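Local coordinates for protein hydroxyethylphosphonate dioxygenase (Streptomyces albus, PDB 6B9R) that uses a mononuclear iron centre to oxidise 2-hydroxyethylphosphonate, probably splitting its carbon-carbon bond with dioxygen to give hydroxymethylphosphonate, at residues A[85-90]-A[395-400]; A[79-84]-A[116-121]; A[134-139]-A[160-165]. All coordinates share one frame; numbering follows the deposited sequence.

Contact 1: residues A[85-90]-A[395-400]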
loop_
_atom_site.group_PDB
_atom_site.type_symbol
_atom_site.label_atom_id
_atom_site.label_comp_id
_atom_site.label_asym_id
_atom_site.label_seq_id
_atom_site.Cartn_x
_atom_site.Cartn_y
_atom_site.Cartn_z
ATOM N N GLY A 85 11.063 16.799 11.591
ATOM C CA GLY A 85 9.697 16.638 11.155
ATOM C C GLY A 85 9.283 17.607 10.064
ATOM O O GLY A 85 8.261 17.391 9.399
ATOM N N LEU A 86 10.057 18.663 9.875
ATOM C CA LEU A 86 9.892 19.631 8.803
ATOM C C LEU A 86 11.301 20.026 8.387
ATOM O O LEU A 86 12.184 20.161 9.237
ATOM C CB LEU A 86 9.077 20.856 9.266
ATOM C CG LEU A 86 8.640 21.919 8.242
ATOM C CD1 LEU A 86 7.305 22.604 8.638
ATOM C CD2 LEU A 86 9.726 22.988 8.047
ATOM N N ARG A 87 11.530 20.162 7.088
ATOM C CA ARG A 87 12.829 20.626 6.618
ATOM C C ARG A 87 12.632 21.622 5.485
ATOM O O ARG A 87 11.791 21.414 4.606
ATOM C CB ARG A 87 13.716 19.464 6.153
ATOM C CG ARG A 87 15.045 19.915 5.567
ATOM C CD ARG A 87 15.976 18.733 5.253
ATOM N NE ARG A 87 15.262 17.498 4.910
ATOM C CZ ARG A 87 14.744 17.222 3.715
ATOM N NH1 ARG A 87 14.832 18.093 2.715
ATOM N NH2 ARG A 87 14.129 16.065 3.521
ATOM N N MET A 88 13.410 22.699 5.514
ATOM C CA MET A 88 13.343 23.728 4.492
ATOM C C MET A 88 14.478 23.544 3.500
ATOM O O MET A 88 15.561 23.062 3.845
ATOM C CB MET A 88 13.414 25.130 5.109
ATOM C CG MET A 88 12.367 25.338 6.178
ATOM S SD MET A 88 12.453 26.943 6.998
ATOM C CE MET A 88 10.959 26.792 7.975
ATOM N N MET A 89 14.219 23.951 2.265
ATOM C CA MET A 89 15.231 24.032 1.228
ATOM C C MET A 89 15.283 25.461 0.703
ATOM O O MET A 89 14.240 26.100 0.529
ATOM C CB MET A 89 14.914 23.061 0.100
ATOM C CG MET A 89 15.994 23.014 -0.962
ATOM S SD MET A 89 15.598 21.788 -2.209
ATOM C CE MET A 89 17.056 21.958 -3.238
ATOM N N ARG A 90 16.491 25.972 0.466
ATOM C CA ARG A 90 16.672 27.376 0.125
ATOM C C ARG A 90 16.823 27.569 -1.383
ATOM O O ARG A 90 17.333 26.696 -2.093
ATOM C CB ARG A 90 17.907 27.962 0.823
ATOM C CG ARG A 90 17.967 27.733 2.330
ATOM C CD ARG A 90 16.773 28.349 3.031
ATOM N NE ARG A 90 16.808 28.105 4.470
ATOM C CZ ARG A 90 15.839 28.463 5.307
ATOM N NH1 ARG A 90 14.761 29.073 4.836
ATOM N NH2 ARG A 90 15.944 28.202 6.605
ATOM N N SER A 395 11.377 26.320 -0.117
ATOM C CA SER A 395 10.355 25.288 -0.042
ATOM C C SER A 395 10.551 24.484 1.239
ATOM O O SER A 395 11.564 24.615 1.935
ATOM C CB SER A 395 10.384 24.380 -1.287
ATOM O OG SER A 395 11.714 23.936 -1.557
ATOM N N ALA A 396 9.561 23.658 1.567
ATOM C CA ALA A 396 9.687 22.828 2.757
ATOM C C ALA A 396 8.962 21.509 2.545
ATOM O O ALA A 396 8.007 21.416 1.769
ATOM C CB ALA A 396 9.141 23.527 4.009
ATOM N N TYR A 397 9.441 20.492 3.249
ATOM C CA TYR A 397 8.809 19.187 3.307
ATOM C C TYR A 397 8.390 18.919 4.747
ATOM O O TYR A 397 9.150 19.211 5.676
ATOM C CB TYR A 397 9.759 18.089 2.821
ATOM C CG TYR A 397 9.246 16.750 3.231
ATOM C CD1 TYR A 397 8.102 16.221 2.641
ATOM C CD2 TYR A 397 9.865 16.032 4.243
ATOM C CE1 TYR A 397 7.602 15.003 3.032
ATOM C CE2 TYR A 397 9.373 14.803 4.643
ATOM C CZ TYR A 397 8.246 14.294 4.032
ATOM O OH TYR A 397 7.747 13.080 4.439
ATOM N N VAL A 398 7.178 18.375 4.933
ATOM C CA VAL A 398 6.608 18.097 6.249
ATOM C C VAL A 398 6.104 16.659 6.280
ATOM O O VAL A 398 5.350 16.250 5.390
ATOM C CB VAL A 398 5.450 19.057 6.589
ATOM C CG1 VAL A 398 5.148 19.022 8.092
ATOM C CG2 VAL A 398 5.741 20.501 6.100
ATOM N N ILE A 399 6.509 15.896 7.298
ATOM C CA ILE A 399 6.029 14.520 7.450
ATOM C C ILE A 399 4.593 14.546 7.960
ATOM O O ILE A 399 4.142 15.571 8.505
ATOM C CB ILE A 399 6.922 13.689 8.398
ATOM C CG1 ILE A 399 6.768 14.143 9.860
ATOM C CG2 ILE A 399 8.365 13.692 7.910
ATOM C CD1 ILE A 399 7.495 13.201 10.888
ATOM N N PRO A 400 3.845 13.448 7.807
ATOM C CA PRO A 400 2.502 13.381 8.400
ATOM C C PRO A 400 2.531 13.659 9.899
ATOM O O PRO A 400 3.499 13.346 10.592
ATOM C CB PRO A 400 2.063 11.936 8.124
ATOM C CG PRO A 400 2.856 11.518 6.924
ATOM C CD PRO A 400 4.187 12.227 7.053
#

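Contact 2: residues A[79-84]-A[116-121]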
loop_
_atom_site.group_PDB
_atom_site.type_symbol
_atom_site.label_atom_id
_atom_site.label_comp_id
_atom_site.label_asym_id
_atom_site.label_seq_id
_atom_site.Cartn_x
_atom_site.Cartn_y
_atom_site.Cartn_z
ATOM N N HIS A 79 15.666 5.791 4.800
ATOM C CA HIS A 79 16.392 6.825 5.513
ATOM C C HIS A 79 15.420 7.832 6.111
ATOM O O HIS A 79 14.332 8.064 5.584
ATOM C CB HIS A 79 17.358 7.555 4.580
ATOM C CG HIS A 79 18.401 6.669 3.976
ATOM N ND1 HIS A 79 19.749 6.873 4.174
ATOM C CD2 HIS A 79 18.298 5.588 3.166
ATOM C CE1 HIS A 79 20.432 5.949 3.521
ATOM N NE2 HIS A 79 19.576 5.157 2.903
ATOM N N ASN A 80 15.822 8.414 7.229
ATOM C CA ASN A 80 15.155 9.575 7.798
ATOM C C ASN A 80 16.062 10.759 7.503
ATOM O O ASN A 80 17.162 10.854 8.060
ATOM C CB ASN A 80 14.920 9.411 9.299
ATOM C CG ASN A 80 14.145 10.595 9.899
ATOM O OD1 ASN A 80 14.296 11.734 9.467
ATOM N ND2 ASN A 80 13.300 10.317 10.879
ATOM N N ASP A 81 15.628 11.633 6.597
ATOM C CA ASP A 81 16.359 12.863 6.313
ATOM C C ASP A 81 15.574 14.101 6.743
ATOM O O ASP A 81 15.926 15.210 6.342
ATOM C CB ASP A 81 16.740 12.931 4.824
ATOM C CG ASP A 81 15.544 12.833 3.897
ATOM O OD1 ASP A 81 14.423 13.144 4.339
ATOM O OD2 ASP A 81 15.727 12.443 2.719
ATOM N N THR A 82 14.532 13.926 7.561
ATOM C CA THR A 82 13.725 15.023 8.101
ATOM C C THR A 82 13.651 14.897 9.625
ATOM O O THR A 82 12.574 14.691 10.197
ATOM C CB THR A 82 12.330 15.003 7.481
ATOM O OG1 THR A 82 12.431 14.715 6.078
ATOM C CG2 THR A 82 11.641 16.344 7.663
ATOM N N PRO A 83 14.791 15.011 10.315
ATOM C CA PRO A 83 14.821 14.667 11.753
ATOM C C PRO A 83 14.001 15.588 12.639
ATOM O O PRO A 83 13.606 15.160 13.729
ATOM C CB PRO A 83 16.313 14.753 12.106
ATOM C CG PRO A 83 16.881 15.700 11.096
ATOM C CD PRO A 83 16.126 15.388 9.817
ATOM N N GLN A 84 13.742 16.829 12.222
ATOM C CA GLN A 84 12.877 17.734 12.978
ATOM C C GLN A 84 11.412 17.673 12.541
ATOM O O GLN A 84 10.587 18.425 13.077
ATOM C CB GLN A 84 13.408 19.171 12.866
ATOM C CG GLN A 84 14.873 19.294 13.333
ATOM C CD GLN A 84 15.388 20.723 13.325
ATOM O OE1 GLN A 84 14.867 21.582 12.619
ATOM N NE2 GLN A 84 16.419 20.982 14.127
ATOM N N MET A 116 12.558 17.911 -1.079
ATOM C CA MET A 116 12.265 16.493 -1.257
ATOM C C MET A 116 12.713 15.730 -0.022
ATOM O O MET A 116 13.446 16.255 0.820
ATOM C CB MET A 116 12.988 15.906 -2.465
ATOM C CG MET A 116 12.413 16.304 -3.749
ATOM S SD MET A 116 13.202 15.534 -5.155
ATOM C CE MET A 116 14.495 16.721 -5.499
ATOM N N SER A 117 12.312 14.459 0.049
ATOM C CA SER A 117 12.680 13.616 1.178
ATOM C C SER A 117 12.658 12.149 0.776
ATOM O O SER A 117 11.804 11.725 -0.008
ATOM C CB SER A 117 11.731 13.829 2.363
ATOM O OG SER A 117 11.971 12.886 3.398
ATOM N N ARG A 118 13.586 11.373 1.346
ATOM C CA ARG A 118 13.565 9.926 1.170
ATOM C C ARG A 118 12.381 9.271 1.869
ATOM O O ARG A 118 12.144 8.074 1.669
ATOM C CB ARG A 118 14.876 9.343 1.679
ATOM C CG ARG A 118 16.076 9.792 0.842
ATOM C CD ARG A 118 17.395 9.444 1.536
ATOM N NE ARG A 118 18.555 9.968 0.810
ATOM C CZ ARG A 118 18.989 11.225 0.886
ATOM N NH1 ARG A 118 18.352 12.101 1.645
ATOM N NH2 ARG A 118 20.072 11.604 0.213
ATOM N N GLN A 119 11.651 10.019 2.682
ATOM C CA GLN A 119 10.477 9.527 3.381
ATOM C C GLN A 119 9.195 9.708 2.577
ATOM O O GLN A 119 8.127 9.301 3.046
ATOM C CB GLN A 119 10.364 10.240 4.739
ATOM C CG GLN A 119 11.532 9.890 5.688
ATOM C CD GLN A 119 11.733 10.889 6.818
ATOM O OE1 GLN A 119 12.536 11.809 6.693
ATOM N NE2 GLN A 119 11.020 10.697 7.936
ATOM N N ALA A 120 9.268 10.308 1.389
ATOM C CA ALA A 120 8.072 10.692 0.650
ATOM C C ALA A 120 8.323 10.582 -0.850
ATOM O O ALA A 120 9.462 10.638 -1.314
ATOM C CB ALA A 120 7.649 12.119 0.998
ATOM N N SER A 121 7.240 10.492 -1.620
ATOM C CA SER A 121 7.349 10.266 -3.061
ATOM C C SER A 121 7.393 11.542 -3.897
ATOM O O SER A 121 7.409 11.444 -5.134
ATOM C CB SER A 121 6.184 9.405 -3.556
ATOM O OG SER A 121 4.987 10.135 -3.480
HETATM O O HOH W 1 11.136 12.269 10.682
#

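Contact 3: residues A[134-139]-A[160-165]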
loop_
_atom_site.group_PDB
_atom_site.type_symbol
_atom_site.label_atom_id
_atom_site.label_comp_id
_atom_site.label_asym_id
_atom_site.label_seq_id
_atom_site.Cartn_x
_atom_site.Cartn_y
_atom_site.Cartn_z
ATOM N N GLU A 134 4.263 31.645 -30.663
ATOM C CA GLU A 134 3.460 32.775 -31.105
ATOM C C GLU A 134 2.007 32.411 -31.373
ATOM O O GLU A 134 1.235 33.274 -31.811
ATOM C CB GLU A 134 4.083 33.403 -32.360
ATOM C CG GLU A 134 5.438 34.038 -32.103
ATOM C CD GLU A 134 5.969 34.797 -33.298
ATOM O OE1 GLU A 134 5.807 34.314 -34.441
ATOM O OE2 GLU A 134 6.547 35.884 -33.091
ATOM N N ASP A 135 1.612 31.163 -31.137
ATOM C CA ASP A 135 0.216 30.764 -31.231
ATOM C C ASP A 135 -0.047 29.690 -30.188
ATOM O O ASP A 135 0.866 29.228 -29.500
ATOM C CB ASP A 135 -0.156 30.274 -32.640
ATOM C CG ASP A 135 0.684 29.089 -33.104
ATOM O OD1 ASP A 135 0.876 28.117 -32.331
ATOM O OD2 ASP A 135 1.142 29.124 -34.268
ATOM N N ASP A 136 -1.309 29.283 -30.085
ATOM C CA ASP A 136 -1.716 28.214 -29.183
ATOM C C ASP A 136 -2.104 26.955 -29.952
ATOM O O ASP A 136 -3.005 26.223 -29.543
ATOM C CB ASP A 136 -2.851 28.688 -28.282
ATOM C CG ASP A 136 -2.551 30.037 -27.639
ATOM O OD1 ASP A 136 -1.360 30.326 -27.394
ATOM O OD2 ASP A 136 -3.497 30.819 -27.400
ATOM N N ASP A 137 -1.423 26.700 -31.067
ATOM C CA ASP A 137 -1.669 25.511 -31.878
ATOM C C ASP A 137 -0.986 24.306 -31.240
ATOM O O ASP A 137 0.244 24.302 -31.107
ATOM C CB ASP A 137 -1.152 25.734 -33.299
ATOM C CG ASP A 137 -1.298 24.501 -34.203
ATOM O OD1 ASP A 137 -1.799 23.441 -33.764
ATOM O OD2 ASP A 137 -0.897 24.605 -35.382
ATOM N N PRO A 138 -1.733 23.269 -30.849
ATOM C CA PRO A 138 -1.087 22.061 -30.304
ATOM C C PRO A 138 -0.108 21.407 -31.261
ATOM O O PRO A 138 0.796 20.696 -30.804
ATOM C CB PRO A 138 -2.273 21.133 -29.999
ATOM C CG PRO A 138 -3.395 21.654 -30.837
ATOM C CD PRO A 138 -3.198 23.138 -30.905
ATOM N N ASP A 139 -0.255 21.619 -32.570
ATOM C CA ASP A 139 0.599 20.993 -33.570
ATOM C C ASP A 139 1.755 21.887 -33.998
ATOM O O ASP A 139 2.487 21.533 -34.927
ATOM C CB ASP A 139 -0.233 20.588 -34.790
ATOM C CG ASP A 139 -1.287 19.548 -34.454
ATOM O OD1 ASP A 139 -0.971 18.602 -33.705
ATOM O OD2 ASP A 139 -2.434 19.678 -34.931
ATOM N N PRO A 160 2.415 33.495 -18.496
ATOM C CA PRO A 160 1.697 33.031 -19.705
ATOM C C PRO A 160 2.272 31.739 -20.274
ATOM O O PRO A 160 2.941 31.709 -21.312
ATOM C CB PRO A 160 1.858 34.224 -20.657
ATOM C CG PRO A 160 3.196 34.803 -20.274
ATOM C CD PRO A 160 3.285 34.652 -18.775
ATOM N N VAL A 161 2.004 30.636 -19.575
ATOM C CA VAL A 161 2.468 29.308 -19.956
ATOM C C VAL A 161 1.384 28.609 -20.766
ATOM O O VAL A 161 0.202 28.637 -20.389
ATOM C CB VAL A 161 2.835 28.482 -18.711
ATOM C CG1 VAL A 161 3.158 27.044 -19.107
ATOM C CG2 VAL A 161 4.020 29.125 -17.967
ATOM N N ASN A 162 1.775 27.986 -21.876
ATOM C CA ASN A 162 0.877 27.107 -22.620
ATOM C C ASN A 162 1.091 25.669 -22.161
ATOM O O ASN A 162 2.233 25.210 -22.059
ATOM C CB ASN A 162 1.117 27.211 -24.130
ATOM C CG ASN A 162 0.374 28.362 -24.759
ATOM O OD1 ASN A 162 -0.375 29.073 -24.084
ATOM N ND2 ASN A 162 0.566 28.554 -26.063
ATOM N N TYR A 163 -0.012 24.963 -21.907
ATOM C CA TYR A 163 -0.012 23.567 -21.489
ATOM C C TYR A 163 -0.466 22.700 -22.659
ATOM O O TYR A 163 -1.550 22.913 -23.213
ATOM C CB TYR A 163 -0.929 23.355 -20.287
ATOM C CG TYR A 163 -0.950 21.929 -19.786
ATOM C CD1 TYR A 163 0.229 21.284 -19.450
ATOM C CD2 TYR A 163 -2.142 21.226 -19.653
ATOM C CE1 TYR A 163 0.231 19.984 -18.992
ATOM C CE2 TYR A 163 -2.142 19.902 -19.204
ATOM C CZ TYR A 163 -0.958 19.302 -18.873
ATOM O OH TYR A 163 -0.953 18.003 -18.420
ATOM N N TYR A 164 0.363 21.737 -23.036
ATOM C CA TYR A 164 0.069 20.815 -24.124
ATOM C C TYR A 164 -0.093 19.414 -23.559
ATOM O O TYR A 164 0.675 19.001 -22.687
ATOM C CB TYR A 164 1.188 20.824 -25.166
ATOM C CG TYR A 164 1.502 22.197 -25.703
ATOM C CD1 TYR A 164 2.316 23.071 -24.994
ATOM C CD2 TYR A 164 0.985 22.618 -26.921
ATOM C CE1 TYR A 164 2.597 24.335 -25.477
ATOM C CE2 TYR A 164 1.258 23.878 -27.415
ATOM C CZ TYR A 164 2.070 24.728 -26.694
ATOM O OH TYR A 164 2.347 25.978 -27.183
ATOM N N PHE A 165 -1.096 18.683 -24.043
ATOM C CA PHE A 165 -1.335 17.361 -23.486
ATOM C C PHE A 165 -1.955 16.451 -24.533
ATOM O O PHE A 165 -2.691 16.904 -25.416
ATOM C CB PHE A 165 -2.208 17.427 -22.225
ATOM C CG PHE A 165 -3.503 18.172 -22.397
ATOM C CD1 PHE A 165 -3.542 19.553 -22.307
ATOM C CD2 PHE A 165 -4.693 17.486 -22.585
ATOM C CE1 PHE A 165 -4.740 20.240 -22.430
ATOM C CE2 PHE A 165 -5.886 18.160 -22.699
ATOM C CZ PHE A 165 -5.911 19.544 -22.628
HETATM O O HOH W 2 1.729 26.620 -29.780
#

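Contact 1: residues A[85-90]-A[395-400]
Leu-86 and Val-398 sit opposite each other as a non-hydrogen-bonded antiparallel pair, their side chains crossing obliquely where Leu-86 CD1 rests 3.6 Å from Val-398 CG2. With CG turned opposite the backbone N (chi1 -173°), the leucine fork also carries CD2 to 4.1 Å from the CB of Ala-396, a methyl that Leu-86 meets diagonally and that Met-88, the direct partner of Ala-396, meets through its CG. Cutting Leu-86 back to an alanine here removes both branches and would probably leave Val-398 CG2 and Ala-396 CB without these apolar mates, opening a gap against Val-377 and Trp-379 of strand 375-381, which Leu-86 also touches. The next pair, Arg-87 with Tyr-397, turns to the other face and is held by a reciprocal backbone couple, Arg-87 N to Tyr-397 O and back, the first measuring 2.9 Å. Met-89 and Ser-395 repeat this, with Met-89 N 2.8 Å from Ser-395 O. At the other end Ile-399 N donates to Gly-85 O at 3.1 Å; Gly-85 has a positive phi (86°), at which a side chain would collide with the preceding carbonyl O, so glycine suits the place. The polar ends on the Arg-87 face find partners beyond the two strands: the Arg-87 guanidinium reaches Met-116 O and Asp-81, Tyr-397 OH pairs with His-364, and Ser-395 OG bonds to Ala-115 N. Phe-223 of the second subunit packs on Ile-399. Within this chain strand 86-89 is outermost in a seven-stranded antiparallel sheet, next to 395-398, a sheet consistent with one half of the bicupin fold expected of this enzyme family.

Contact 2: residues A[79-84]-A[116-121]
An Asx turn at Asn-80 and an ST turn at Ser-117 shape two loops that interlock at the subunit interface, Asp-81 of one gripping Ser-117 and Arg-118 of the other. A carboxylate suits the centre because both oxygens can accept from several donors. Asp-81 OD1 takes the hydroxyl of Ser-117 at 2.6 Å through its syn lone pair and also pairs with Arg-87 of strand 86-89; Ser-117 OG in turn accepts from Gln-119 N, closing its turn. Asp-81 OD2 is doubly held: Arg-118 N lies 2.8 Å from it in a nearly straight bond (172°), and Arg-118 NH1 makes a salt bridge of 2.9 Å on the anti side. With its CG lodged between backbone N and carbonyl carbon (chi1 57°), the aspartate reaches across to these donors. The carboxylate and guanidinium planes stand 68° apart. Beside this, Gln-119 OE1 receives weak bonds from both Asp-81 N and Thr-82 N, the latter at 3.0 Å, while a water joins Gln-119 NE2 to Asn-80 ND2 and Thr-82 O. The aliphatic part of Arg-118 packs as well, its CD lying 3.6 Å from His-79 CB. The second subunit supplies Glu-72 to His-79 NE2 and Thr-222 to Gln-119 NE2. Within the chain, helix 10-27 touches His-79 and Asn-80, and Tyr-397 of strand 395-398 packs against Thr-82, Ser-117 and Gln-119.

Contact 3: residues A[134-139]-A[160-165]
Asn-162 and Tyr-164, alternate residues pointing the same way from strand 161-167, meet a loop folded into two successive Asx turns, at Asp-135 and Asp-137. The strand is the middle one of a small three-stranded antiparallel sheet, between 170-175 and 190-194. Asn-162 makes the direct polar link: its ND2 donates to Asp-136 OD1 at 2.9 Å and 160°. The carboxylate oxygen lies close to the amide plane, whereas the donor comes from above the carboxylate, the two planes being 82° apart. An amide serves well here, because the second N-H makes a weak bond to Tyr-164 OH while Asn-162 OD1 accepts from Arg-195; with three directions tied, the group is likely to be fixed in its rotation. Tyr-164 offers the loop a ring edge rather than a face. Its CG lies opposite the carbonyl carbon (chi1 -55°), bringing CD2 to 4.0 Å from Pro-138 CA and CE2 to 3.9 Å from Asp-137 O. The phenol also pairs with Thr-193 of strand 190-194. In the plane of the ring, at its edge, a water sits 2.7 Å from Tyr-164 OH and 2.8 Å from Asp-135 O.

Contacts 1 and 2 form one neighbourhood, their centres 9 Å apart, their segments alternating along the chain. Arg-87 is the main polar joint: its NH2 makes a salt bridge of 3.0 Å with Asp-81 OD1 and probably a hydrogen bond of 2.8 Å with Met-116 O, while Tyr-397 CE2 lies 3.4 Å from Thr-82 OG1. Both contacts also touch the second subunit. Contact 3 lies apart, with nearest atoms about 18 Å from contact 1 and about 17 Å from contact 2. It is set back from the active site: the Tyr-164 side chain is about 10 Å from bound 2-hydroxyethylphosphonate and about 11 Å from the iron, which His-190 of neighbouring strand 190-194 binds.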